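Local coordinates for PHOX (PDB 4A9V), which is a beta-propeller alkaline phosphatase that hydrolyses phosphate monoesters, with a complex iron-calcium cofactor at the site of phosphotransfer, at residues D69-F74 and N178-K183; A83-N89 and G118-V124; R328-G332 and T443-D447. All blocks are in the same frame, centred on the assembly; numbering follows the deposited sequence.

In the fold
Contacts 1 and 2 are both buried, contact 1 closer to the centre of the chain, and share one four-stranded sheet. The sheet with strands 68-76, 82-89 and 118-127 supplies both segments of contact 2 and one of contact 1. The two contacts touch, with centres 8 Å apart. Contact 2 is regular antiparallel pairing within that sheet. Contact 1 joins its edge to strand 178-183 of another sheet, mostly through side chains, and carries an iron ligand and a lithium ligand. Contact 3 is farther out, about 28 Å from contact 1 and 36 Å from contact 2 between centres. It is only partly buried. Its chemistry is aromatic, with a carboxylate at its outer end.

Contact 1: D69-F74 and N178-K183. With LI (lithium ion), chain D; FEO (mu-oxo-diiron), chain S; EDO (1,2-ethanediol), chain O.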
ATOM      1  N   ASP A  69      -5.226  -4.135   4.476  1.00  6.01           N
ATOM      2  CA  ASP A  69      -4.799  -3.215   3.440  1.00  6.27           C
ATOM      3  C   ASP A  69      -4.306  -4.044   2.234  1.00  6.13           C
ATOM      4  O   ASP A  69      -5.023  -4.917   1.749  1.00  6.83           O
ATOM      5  CB  ASP A  69      -3.755  -2.250   4.033  1.00  6.28           C
ATOM      6  CG  ASP A  69      -3.679  -0.922   3.306  1.00  6.98           C
ATOM      7  OD1 ASP A  69      -3.962  -0.888   2.088  1.00  8.05           O
ATOM      8  OD2 ASP A  69      -3.295   0.083   3.961  1.00  8.67           O
ATOM      9  N   GLY A  70      -3.084  -3.829   1.766  1.00  6.22           N
ATOM     10  CA  GLY A  70      -2.604  -4.582   0.607  1.00  6.29           C
ATOM     11  C   GLY A  70      -2.524  -6.074   0.887  1.00  5.76           C
ATOM     12  O   GLY A  70      -2.303  -6.492   2.022  1.00  7.12           O
ATOM     13  N   MET A  71      -2.664  -6.873  -0.170  1.00  5.70           N
ATOM     14  CA  MET A  71      -2.674  -8.323  -0.036  1.00  6.13           C
ATOM     15  C   MET A  71      -2.369  -8.985  -1.364  1.00  5.71           C
ATOM     16  O   MET A  71      -2.672  -8.461  -2.441  1.00  6.05           O
ATOM     17  CB  MET A  71      -4.022  -8.813   0.486  1.00  6.55           C
ATOM     18  CG  MET A  71      -5.199  -8.425  -0.378  1.00  7.53           C
ATOM     19  SD  MET A  71      -6.749  -8.941   0.400  1.00  8.31           S
ATOM     20  CE  MET A  71      -7.926  -8.287  -0.770  1.00  9.20           C
ATOM     21  N   SER A  72      -1.816 -10.182  -1.269  1.00  5.81           N
ATOM     22  CA  SER A  72      -1.589 -11.029  -2.431  1.00  6.33           C
ATOM     23  C   SER A  72      -2.103 -12.437  -2.162  1.00  6.19           C
ATOM     24  O   SER A  72      -2.040 -12.937  -1.030  1.00  7.48           O
ATOM     25  CB  SER A  72      -0.095 -11.110  -2.762  1.00  6.79           C
ATOM     26  OG  SER A  72       0.431  -9.877  -3.217  1.00  6.77           O
ATOM     27  N   LEU A  73      -2.476 -13.109  -3.246  1.00  6.83           N
ATOM     28  CA  LEU A  73      -2.857 -14.508  -3.224  1.00  7.37           C
ATOM     29  C   LEU A  73      -1.787 -15.335  -3.943  1.00  7.51           C
ATOM     30  O   LEU A  73      -1.334 -14.976  -5.037  1.00  9.28           O
ATOM     31  CB  LEU A  73      -4.231 -14.685  -3.885  1.00  7.25           C
ATOM     32  CG  LEU A  73      -4.777 -16.111  -3.917  1.00  8.68           C
ATOM     33  CD1 LEU A  73      -6.294 -16.112  -3.845  1.00 10.72           C
ATOM     34  CD2 LEU A  73      -4.316 -16.874  -5.149  1.00  9.56           C
ATOM     35  N   PHE A  74      -1.407 -16.443  -3.313  1.00  6.56           N
ATOM     36  CA  PHE A  74      -0.417 -17.375  -3.832  1.00  7.76           C
ATOM     37  C   PHE A  74      -1.091 -18.710  -4.102  1.00  8.04           C
ATOM     38  O   PHE A  74      -1.600 -19.355  -3.195  1.00  8.55           O
ATOM     39  CB  PHE A  74       0.704 -17.577  -2.805  1.00  7.72           C
ATOM     40  CG  PHE A  74       1.523 -16.340  -2.550  1.00  7.37           C
ATOM     41  CD1 PHE A  74       1.082 -15.360  -1.674  1.00  7.08           C
ATOM     42  CD2 PHE A  74       2.728 -16.147  -3.209  1.00  8.40           C
ATOM     43  CE1 PHE A  74       1.819 -14.205  -1.477  1.00  7.20           C
ATOM     44  CE2 PHE A  74       3.467 -14.990  -3.017  1.00  8.78           C
ATOM     45  CZ  PHE A  74       3.008 -14.020  -2.150  1.00  7.90           C
ATOM     46  N   ASN A 178       1.961  -1.281   7.898  1.00  6.38           N
ATOM     47  CA  ASN A 178       2.046  -2.025   6.644  1.00  6.22           C
ATOM     48  C   ASN A 178       0.919  -1.648   5.699  1.00  6.52           C
ATOM     49  O   ASN A 178      -0.249  -1.933   5.963  1.00  6.85           O
ATOM     50  CB  ASN A 178       1.982  -3.519   6.917  1.00  6.33           C
ATOM     51  CG  ASN A 178       3.069  -3.961   7.842  1.00  7.44           C
ATOM     52  OD1 ASN A 178       3.020  -3.681   9.042  1.00  8.56           O
ATOM     53  ND2 ASN A 178       4.144  -4.479   7.263  1.00  9.51           N
ATOM     54  N   CYS A 179       1.287  -0.972   4.619  1.00  6.11           N
ATOM     55  CA  CYS A 179       0.351  -0.342   3.713  1.00  5.99           C
ATOM     56  C   CYS A 179       0.004  -1.326   2.600  1.00  5.74           C
ATOM     57  O   CYS A 179      -0.913  -2.132   2.749  1.00  7.03           O
ATOM     58  CB  CYS A 179       0.966   0.957   3.199  1.00  6.14           C
ATOM     59  SG  CYS A 179      -0.094   1.873   2.085  1.00  7.59           S
ATOM     60  N   ALA A 180       0.787  -1.359   1.532  1.00  6.30           N
ATOM     61  CA  ALA A 180       0.490  -2.306   0.465  1.00  6.38           C
ATOM     62  C   ALA A 180       1.704  -3.190   0.142  1.00  5.93           C
ATOM     63  O   ALA A 180       2.530  -3.472   1.031  1.00  6.84           O
ATOM     64  CB  ALA A 180      -0.090  -1.585  -0.755  1.00  6.97           C
ATOM     65  N   ASN A 181       1.679  -3.805  -1.039  1.00  6.27           N
ATOM     66  CA  ASN A 181       2.238  -5.130  -1.208  1.00  6.59           C
ATOM     67  C   ASN A 181       2.990  -5.289  -2.521  1.00  5.77           C
ATOM     68  O   ASN A 181       2.803  -4.520  -3.466  1.00  6.37           O
ATOM     69  CB  ASN A 181       1.110  -6.172  -1.146  1.00  7.11           C
ATOM     70  CG  ASN A 181       0.100  -6.005  -2.268  1.00  7.34           C
ATOM     71  OD1 ASN A 181      -0.467  -4.919  -2.460  1.00  7.16           O
ATOM     72  ND2 ASN A 181      -0.072  -7.047  -3.066  1.00  7.64           N
ATOM     73  N   GLY A 182       3.725  -6.397  -2.605  1.00  6.23           N
ATOM     74  CA  GLY A 182       4.189  -6.955  -3.864  1.00  7.01           C
ATOM     75  C   GLY A 182       4.205  -8.464  -3.793  1.00  6.22           C
ATOM     76  O   GLY A 182       4.233  -9.044  -2.712  1.00  6.83           O
ATOM     77  N   LYS A 183       4.210  -9.087  -4.958  1.00  7.19           N
ATOM     78  CA  LYS A 183       4.234 -10.536  -5.077  1.00  7.04           C
ATOM     79  C   LYS A 183       5.372 -10.886  -6.017  1.00  6.88           C
ATOM     80  O   LYS A 183       5.385 -10.435  -7.159  1.00  8.44           O
ATOM     81  CB  LYS A 183       2.910 -11.033  -5.658  1.00  8.82           C
ATOM     82  CG  LYS A 183       2.878 -12.534  -5.888  1.00 10.58           C
ATOM     83  CD  LYS A 183       1.526 -12.979  -6.416  1.00 15.89           C
ATOM     84  CE  LYS A 183       1.489 -14.464  -6.714  1.00 22.25           C
ATOM     85  NZ  LYS A 183       0.179 -14.841  -7.321  1.00 79.98           N
TER
HETATM   86 LI    LI D 613      -3.394   1.460   2.244  1.00  8.34          LI
HETATM   87 FE1  FEO S1594      -1.331   3.392   3.565  1.00  7.69          FE
HETATM   88 FE2  FEO S1594      -0.613   5.793   1.160  1.00  7.08          FE
HETATM   89  O   FEO S1594      -1.801   4.602   2.107  1.00  7.92           O
HETATM   90  C1  EDO O 909       1.130 -18.314  -7.508  1.00 69.39           C
HETATM   91  O1  EDO O 909      -0.164 -17.500  -7.382  1.00119.84           O
HETATM   92  C2  EDO O 909       2.265 -17.547  -6.818  1.00 27.47           C
HETATM   93  O2  EDO O 909       3.206 -18.479  -6.255  1.00 88.67           O
HETATM   94  O   HOH W   1      -3.426  -5.830  -2.744  1.00  6.88           O
HETATM   95  O   HOH W   2      -3.257   2.524   3.116  1.00  8.23           O
HETATM   96  O   HOH W   3      -2.767   1.075   0.590  1.00  8.22           O
HETATM   97  O   HOH W   4      -2.426   5.024   4.701  1.00 13.70           O
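K183 reaches L73 because its side chain is fully extended: CG is anti to the backbone N (chi1 177°), and the later torsions continue the line. N181 differs. Its CG lies between the backbone N and the carbonyl carbon (chi1 63°), which turns the amide toward S72. Both residues belong to strand 178-183, which runs beside 69-74 with 23° between their directions. The two are edge strands of different sheets of the beta-propeller, and they meet near the centre of the chain.

A single backbone-to-backbone hydrogen bond joins the segments. G70 N donates to C179 O at 2.9 Å, in the carbonyl plane. The two backbones are very close here, with G70 CA 3.8 Å from A180 CA. A CB on G70 would clash with A180 CA and N181 OD1, so glycine permits the approach.

Farther along, side chains take over. N181 ND2 donates to S72 OG at 2.9 Å, and the hydroxyl lies close to the amide plane. M71 N donates a hydrogen bond to water 1 at 2.9 Å, and this water also reaches N181 OD1. K183 NZ donates to L73 O at 2.7 Å, close to the line of the carbonyl bond. It also donates to O1 of an ethanediol, probably from the crystallisation liquor. On the way, K183 CG passes F74 CE2 at 3.8 Å. The ammonium is far from this ring, and any cation-pi attraction is weak.

The other end of the contact forms part of the metal site. Both carboxylate oxygens of D69 bind the lithium ion, and T534 OG1 is hydrogen-bonded to D69 OD1. CB of C179 points away from 69-74. At the diiron group, E90 and E194 are fellow iron ligands, and C179 SG binds FE1 at 2.5 Å.

Contact 2: A83-N89 and G118-V124; sequences ALMAINN and GVSVIEV
N89 pairs with G118 at one end of a regular antiparallel strand pair, and A83 pairs with V124 at the other. Strands 82-89 and 118-127 are the two middle strands of a four-stranded propeller sheet. Eight backbone hydrogen bonds join the segments, two in each hydrogen-bonded pair.

The N89 side chain shares a sheet face with S120. Its CB packs 3.8 Å from G118 O. CG stands beside the backbone N (chi1 -63°), and this carries the amide along the partner strand to S120. OD1 accepts from S120 OG at 2.7 Å, in the carbonyl plane and on a lone pair. ND2 turns to D66 O, while S120 OG is also bonded to G65 N. The buried amide is thus held at both ends. With an alanine here, S120 OG would probably lose its acceptor and D66 O its amide donor, weakening the tie to the loop at G65 and D66.

Beyond S120 the same face becomes apolar. M85 lays SD across V124 CG1 at 4.1 Å, the two side chains at about a right angle. Between S120 and this pair, I87 CD1 meets I122 CD1 at 3.8 Å.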
ATOM      1  N   ALA A  83      -5.099 -22.086  -1.538  1.00  7.35           N
ATOM      2  CA  ALA A  83      -4.234 -20.935  -1.808  1.00  7.15           C
ATOM      3  C   ALA A  83      -3.833 -20.340  -0.472  1.00  7.46           C
ATOM      4  O   ALA A  83      -4.491 -20.575   0.544  1.00  7.74           O
ATOM      5  CB  ALA A  83      -4.953 -19.899  -2.657  1.00  8.14           C
ATOM      6  N   LEU A  84      -2.749 -19.576  -0.465  1.00  6.85           N
ATOM      7  CA  LEU A  84      -2.422 -18.740   0.678  1.00  6.92           C
ATOM      8  C   LEU A  84      -2.662 -17.290   0.305  1.00  7.01           C
ATOM      9  O   LEU A  84      -2.427 -16.883  -0.823  1.00  9.37           O
ATOM     10  CB  LEU A  84      -0.963 -18.925   1.119  1.00  7.55           C
ATOM     11  CG  LEU A  84      -0.536 -20.350   1.470  1.00  8.15           C
ATOM     12  CD1 LEU A  84       0.881 -20.312   2.018  1.00  9.83           C
ATOM     13  CD2 LEU A  84      -1.484 -20.985   2.479  1.00  9.28           C
ATOM     14  N   MET A  85      -3.092 -16.499   1.279  1.00  6.72           N
ATOM     15  CA  MET A  85      -3.144 -15.058   1.120  1.00  7.22           C
ATOM     16  C   MET A  85      -2.300 -14.415   2.203  1.00  7.13           C
ATOM     17  O   MET A  85      -2.351 -14.830   3.357  1.00  8.31           O
ATOM     18  CB  MET A  85      -4.588 -14.570   1.217  1.00  7.62           C
ATOM     19  CG  MET A  85      -5.446 -15.082   0.086  1.00  8.44           C
ATOM     20  SD  MET A  85      -7.169 -14.543   0.132  1.00 10.37           S
ATOM     21  CE  MET A  85      -7.017 -12.817  -0.320  1.00 12.03           C
ATOM     22  N   ALA A  86      -1.503 -13.424   1.822  1.00  6.47           N
ATOM     23  CA  ALA A  86      -0.781 -12.611   2.776  1.00  6.15           C
ATOM     24  C   ALA A  86      -1.408 -11.230   2.726  1.00  5.83           C
ATOM     25  O   ALA A  86      -1.520 -10.627   1.650  1.00  6.53           O
ATOM     26  CB  ALA A  86       0.692 -12.541   2.404  1.00  7.03           C
ATOM     27  N   ILE A  87      -1.867 -10.757   3.885  1.00  5.93           N
ATOM     28  CA  ILE A  87      -2.703  -9.572   3.970  1.00  6.15           C
ATOM     29  C   ILE A  87      -2.107  -8.626   5.007  1.00  5.90           C
ATOM     30  O   ILE A  87      -1.894  -8.989   6.167  1.00  6.60           O
ATOM     31  CB  ILE A  87      -4.140  -9.944   4.372  1.00  6.35           C
ATOM     32  CG1 ILE A  87      -4.771 -10.908   3.359  1.00  7.08           C
ATOM     33  CG2 ILE A  87      -4.979  -8.690   4.534  1.00  6.95           C
ATOM     34  CD1 ILE A  87      -5.832 -11.816   3.952  1.00  8.37           C
ATOM     35  N   ASN A  88      -1.837  -7.398   4.583  1.00  5.81           N
ATOM     36  CA  ASN A  88      -1.301  -6.392   5.475  1.00  5.83           C
ATOM     37  C   ASN A  88      -2.346  -5.930   6.470  1.00  5.66           C
ATOM     38  O   ASN A  88      -3.522  -5.804   6.129  1.00  6.32           O
ATOM     39  CB  ASN A  88      -0.851  -5.176   4.687  1.00  5.97           C
ATOM     40  CG  ASN A  88       0.394  -5.422   3.870  1.00  6.24           C
ATOM     41  OD1 ASN A  88       1.035  -6.476   3.955  1.00  6.91           O
ATOM     42  ND2 ASN A  88       0.773  -4.418   3.104  1.00  7.77           N
ATOM     43  N   ASN A  89      -1.863  -5.516   7.638  1.00  5.99           N
ATOM     44  CA  ASN A  89      -2.671  -4.886   8.672  1.00  6.62           C
ATOM     45  C   ASN A  89      -2.012  -3.564   9.033  1.00  6.19           C
ATOM     46  O   ASN A  89      -0.925  -3.547   9.614  1.00  7.01           O
ATOM     47  CB  ASN A  89      -2.728  -5.817   9.891  1.00  6.82           C
ATOM     48  CG  ASN A  89      -3.398  -7.133   9.574  1.00  7.78           C
ATOM     49  OD1 ASN A  89      -2.784  -8.199   9.653  1.00  8.93           O
ATOM     50  ND2 ASN A  89      -4.675  -7.068   9.207  1.00  7.96           N
ATOM     51  N   GLY A 118       0.975  -5.351  10.988  1.00  6.70           N
ATOM     52  CA  GLY A 118       1.902  -6.311  10.406  1.00  7.28           C
ATOM     53  C   GLY A 118       1.262  -7.011   9.228  1.00  5.67           C
ATOM     54  O   GLY A 118       0.729  -6.359   8.324  1.00  6.57           O
ATOM     55  N   VAL A 119       1.332  -8.339   9.237  1.00  6.64           N
ATOM     56  CA  VAL A 119       0.795  -9.167   8.171  1.00  5.86           C
ATOM     57  C   VAL A 119       0.045 -10.336   8.801  1.00  6.36           C
ATOM     58  O   VAL A 119       0.433 -10.862   9.849  1.00  7.38           O
ATOM     59  CB  VAL A 119       1.917  -9.659   7.226  1.00  6.54           C
ATOM     60  CG1 VAL A 119       1.383 -10.622   6.177  1.00  7.64           C
ATOM     61  CG2 VAL A 119       2.593  -8.470   6.553  1.00  7.46           C
ATOM     62  N   SER A 120      -1.046 -10.726   8.152  1.00  6.27           N
ATOM     63  CA  SER A 120      -1.735 -11.979   8.453  1.00  6.36           C
ATOM     64  C   SER A 120      -1.622 -12.891   7.236  1.00  6.69           C
ATOM     65  O   SER A 120      -2.064 -12.529   6.149  1.00  7.27           O
ATOM     66  CB  SER A 120      -3.212 -11.702   8.729  1.00  7.13           C
ATOM     67  OG  SER A 120      -3.388 -10.854   9.836  1.00  7.44           O
ATOM     68  N   VAL A 121      -0.983 -14.045   7.409  1.00  6.96           N
ATOM     69  CA  VAL A 121      -0.960 -15.079   6.380  1.00  7.50           C
ATOM     70  C   VAL A 121      -2.045 -16.096   6.701  1.00  6.93           C
ATOM     71  O   VAL A 121      -2.142 -16.556   7.841  1.00  7.61           O
ATOM     72  CB  VAL A 121       0.403 -15.799   6.320  1.00  7.78           C
ATOM     73  CG1 VAL A 121       0.412 -16.843   5.211  1.00  8.27           C
ATOM     74  CG2 VAL A 121       1.533 -14.802   6.128  1.00  9.53           C
ATOM     75  N   ILE A 122      -2.909 -16.357   5.722  1.00  6.73           N
ATOM     76  CA  ILE A 122      -4.013 -17.290   5.902  1.00  7.41           C
ATOM     77  C   ILE A 122      -4.097 -18.271   4.747  1.00  7.04           C
ATOM     78  O   ILE A 122      -3.742 -17.947   3.616  1.00  8.25           O
ATOM     79  CB  ILE A 122      -5.364 -16.562   6.062  1.00  7.33           C
ATOM     80  CG1 ILE A 122      -5.761 -15.815   4.783  1.00  8.28           C
ATOM     81  CG2 ILE A 122      -5.329 -15.633   7.269  1.00  8.44           C
ATOM     82  CD1 ILE A 122      -7.152 -15.215   4.849  1.00 10.23           C
ATOM     83  N   GLU A 123      -4.588 -19.472   5.033  1.00  6.95           N
ATOM     84  CA  GLU A 123      -4.997 -20.401   3.998  1.00  7.48           C
ATOM     85  C   GLU A 123      -6.462 -20.200   3.658  1.00  7.64           C
ATOM     86  O   GLU A 123      -7.303 -20.039   4.549  1.00  8.10           O
ATOM     87  CB  GLU A 123      -4.756 -21.845   4.442  1.00  8.57           C
ATOM     88  CG  GLU A 123      -5.185 -22.843   3.377  1.00  9.41           C
ATOM     89  CD  GLU A 123      -4.943 -24.295   3.725  1.00 11.14           C
ATOM     90  OE1 GLU A 123      -4.037 -24.585   4.528  1.00 12.85           O
ATOM     91  OE2 GLU A 123      -5.557 -25.147   3.052  1.00 15.01           O
ATOM     92  N   VAL A 124      -6.761 -20.262   2.362  1.00  7.09           N
ATOM     93  CA  VAL A 124      -8.130 -20.348   1.889  1.00  7.74           C
ATOM     94  C   VAL A 124      -8.295 -21.609   1.048  1.00  8.02           C
ATOM     95  O   VAL A 124      -7.351 -22.085   0.412  1.00  8.29           O
ATOM     96  CB  VAL A 124      -8.539 -19.089   1.090  1.00  8.35           C
ATOM     97  CG1 VAL A 124      -8.553 -17.882   2.010  1.00  9.18           C
ATOM     98  CG2 VAL A 124      -7.611 -18.844  -0.087  1.00  8.71           C
TER

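Contact 3: R328-G332 and T443-D447; sequences RFDAG and TFAWD
F444 is the first residue of 443-447 to meet the other segment, and it does so through F329. Its ring leads with CE1, which comes 3.5 Å from F329 CE2. The planes are inclined obliquely, at 59°. F444 CZ also lies 4.0 Å from R328 O. The F444 ring meets W432 and W345 as well.

W446 comes next and carries most of the contact. Its CG sits between the backbone N and the carbonyl carbon (chi1 67°), and this sets the indole beside both F329 and the turn after it. F329 points its edge at the face of the five-membered ring in a T-shaped pair, planes at 83°. The closest atoms are F329 CD2 and W446 CD1, 3.8 Å apart. With F444 they form an aromatic cluster, on which L430 and P418 also pack.

W446 NE1 donates to D330 OD1 at a long 3.3 Å, and has a second, weak bond to Q342 O. The same D330 OD1 accepts from G332 N at 2.9 Å, closing an Asx turn. The two donors come from opposite faces of the carboxylate plane. G332 CA lies 3.7 Å from W446 CZ2, and a CB there would clash with that atom.

Strands 322-329 and 443-451 are not neighbours in their sheet. Both bond to strand 340-347 between them, and D330 OD2 accepts a hydrogen bond from Q342 N. The contact therefore joins the two strands that flank 340-347, through side chains reaching across it. It probably rests mainly on aromatic packing, while D330 closes the turn and adds a long bond to the indole.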
ATOM      1  N   ARG A 328      12.524  11.426 -12.556  1.00  7.19           N
ATOM      2  CA  ARG A 328      12.267  12.808 -12.942  1.00  7.85           C
ATOM      3  C   ARG A 328      11.330  12.794 -14.148  1.00  8.30           C
ATOM      4  O   ARG A 328      11.435  11.925 -15.008  1.00 10.96           O
ATOM      5  CB  ARG A 328      13.578  13.530 -13.285  1.00  8.95           C
ATOM      6  CG  ARG A 328      13.419  15.032 -13.473  1.00  9.61           C
ATOM      7  CD  ARG A 328      14.688  15.698 -13.976  1.00 11.30           C
ATOM      8  NE  ARG A 328      15.770  15.628 -13.005  1.00 10.30           N
ATOM      9  CZ  ARG A 328      17.029  15.946 -13.280  1.00 11.94           C
ATOM     10  NH1 ARG A 328      17.365  16.279 -14.516  1.00 13.95           N
ATOM     11  NH2 ARG A 328      17.964  15.858 -12.347  1.00 13.38           N
ATOM     12  N   PHE A 329      10.342  13.680 -14.145  1.00  7.81           N
ATOM     13  CA  PHE A 329       9.380  13.797 -15.236  1.00  8.05           C
ATOM     14  C   PHE A 329       9.522  15.181 -15.838  1.00  8.23           C
ATOM     15  O   PHE A 329       9.577  16.170 -15.095  1.00 10.07           O
ATOM     16  CB  PHE A 329       7.952  13.650 -14.710  1.00  8.18           C
ATOM     17  CG  PHE A 329       7.663  12.314 -14.080  1.00  8.28           C
ATOM     18  CD1 PHE A 329       7.930  12.101 -12.736  1.00  7.62           C
ATOM     19  CD2 PHE A 329       7.119  11.272 -14.816  1.00  8.42           C
ATOM     20  CE1 PHE A 329       7.714  10.869 -12.149  1.00  7.95           C
ATOM     21  CE2 PHE A 329       6.897  10.037 -14.225  1.00  9.33           C
ATOM     22  CZ  PHE A 329       7.243   9.821 -12.904  1.00  8.60           C
ATOM     23  N   ASP A 330       9.535  15.268 -17.165  1.00  8.24           N
ATOM     24  CA  ASP A 330       9.571  16.563 -17.822  1.00  8.69           C
ATOM     25  C   ASP A 330       8.211  17.250 -17.802  1.00 10.18           C
ATOM     26  O   ASP A 330       7.265  16.777 -17.177  1.00 10.42           O
ATOM     27  CB  ASP A 330      10.162  16.452 -19.240  1.00  9.00           C
ATOM     28  CG  ASP A 330       9.200  15.859 -20.272  1.00  9.80           C
ATOM     29  OD1 ASP A 330       7.987  15.707 -20.014  1.00 10.10           O
ATOM     30  OD2 ASP A 330       9.680  15.609 -21.398  1.00 11.42           O
ATOM     31  N   ALA A 331       8.172  18.460 -18.342  1.00  9.29           N
ATOM     32  CA  ALA A 331       6.992  19.310 -18.259  1.00 10.43           C
ATOM     33  C   ALA A 331       5.846  18.806 -19.125  1.00 10.47           C
ATOM     34  O   ALA A 331       4.729  19.301 -19.021  1.00 11.67           O
ATOM     35  CB  ALA A 331       7.351  20.736 -18.646  1.00 14.03           C
ATOM     36  N   GLY A 332       6.152  17.916 -20.062  1.00  9.77           N
ATOM     37  CA  GLY A 332       5.158  17.415 -20.989  1.00 10.53           C
ATOM     38  C   GLY A 332       4.696  18.447 -21.995  1.00  9.99           C
ATOM     39  O   GLY A 332       5.251  19.543 -22.095  1.00 12.81           O
ATOM     40  N   THR A 443      14.849   5.603 -19.464  1.00  8.56           N
ATOM     41  CA  THR A 443      13.886   6.629 -19.856  1.00  8.43           C
ATOM     42  C   THR A 443      12.549   6.003 -20.219  1.00  8.46           C
ATOM     43  O   THR A 443      12.453   4.794 -20.455  1.00  8.45           O
ATOM     44  CB  THR A 443      14.383   7.484 -21.045  1.00  9.20           C
ATOM     45  OG1 THR A 443      14.423   6.685 -22.230  1.00 11.16           O
ATOM     46  CG2 THR A 443      15.775   8.042 -20.772  1.00 11.52           C
ATOM     47  N   PHE A 444      11.516   6.842 -20.219  1.00  7.55           N
ATOM     48  CA  PHE A 444      10.166   6.404 -20.493  1.00  7.81           C
ATOM     49  C   PHE A 444       9.337   7.560 -21.043  1.00  7.17           C
ATOM     50  O   PHE A 444       9.696   8.734 -20.882  1.00  7.74           O
ATOM     51  CB  PHE A 444       9.519   5.826 -19.224  1.00  7.39           C
ATOM     52  CG  PHE A 444       9.583   6.741 -18.031  1.00  7.58           C
ATOM     53  CD1 PHE A 444       8.672   7.778 -17.888  1.00  7.60           C
ATOM     54  CD2 PHE A 444      10.561   6.589 -17.066  1.00  8.51           C
ATOM     55  CE1 PHE A 444       8.741   8.642 -16.809  1.00  7.95           C
ATOM     56  CE2 PHE A 444      10.628   7.443 -15.982  1.00  8.39           C
ATOM     57  CZ  PHE A 444       9.683   8.434 -15.826  1.00  8.57           C
ATOM     58  N   ALA A 445       8.237   7.203 -21.699  1.00  7.56           N
ATOM     59  CA  ALA A 445       7.186   8.142 -22.050  1.00  7.50           C
ATOM     60  C   ALA A 445       6.090   8.063 -20.990  1.00  7.88           C
ATOM     61  O   ALA A 445       5.719   6.976 -20.577  1.00 11.96           O
ATOM     62  CB  ALA A 445       6.625   7.778 -23.414  1.00  8.64           C
ATOM     63  N   TRP A 446       5.547   9.203 -20.582  1.00  7.64           N
ATOM     64  CA  TRP A 446       4.464   9.219 -19.603  1.00  7.41           C
ATOM     65  C   TRP A 446       3.249   9.944 -20.125  1.00  7.18           C
ATOM     66  O   TRP A 446       3.341  10.798 -21.019  1.00  7.90           O
ATOM     67  CB  TRP A 446       4.937   9.810 -18.267  1.00  7.75           C
ATOM     68  CG  TRP A 446       5.293  11.275 -18.323  1.00  7.46           C
ATOM     69  CD1 TRP A 446       6.548  11.826 -18.506  1.00  8.16           C
ATOM     70  CD2 TRP A 446       4.387  12.412 -18.200  1.00  7.33           C
ATOM     71  NE1 TRP A 446       6.481  13.198 -18.511  1.00  8.26           N
ATOM     72  CE2 TRP A 446       5.207  13.607 -18.347  1.00  7.58           C
ATOM     73  CE3 TRP A 446       3.022  12.549 -18.038  1.00  7.69           C
ATOM     74  CZ2 TRP A 446       4.651  14.877 -18.390  1.00  8.09           C
ATOM     75  CZ3 TRP A 446       2.477  13.830 -18.052  1.00  7.68           C
ATOM     76  CH2 TRP A 446       3.270  14.963 -18.253  1.00  8.03           C
ATOM     77  N   ASP A 447       2.089   9.608 -19.568  1.00  7.44           N
ATOM     78  CA  ASP A 447       0.853  10.351 -19.828  1.00  7.18           C
ATOM     79  C   ASP A 447      -0.043  10.257 -18.601  1.00  7.45           C
ATOM     80  O   ASP A 447       0.109   9.357 -17.781  1.00  8.20           O
ATOM     81  CB  ASP A 447       0.127   9.829 -21.089  1.00  7.95           C
ATOM     82  CG  ASP A 447      -0.516   8.455 -20.895  1.00  8.86           C
ATOM     83  OD1 ASP A 447       0.228   7.460 -20.745  1.00  8.93           O
ATOM     84  OD2 ASP A 447      -1.766   8.365 -20.928  1.00  9.66           O
TER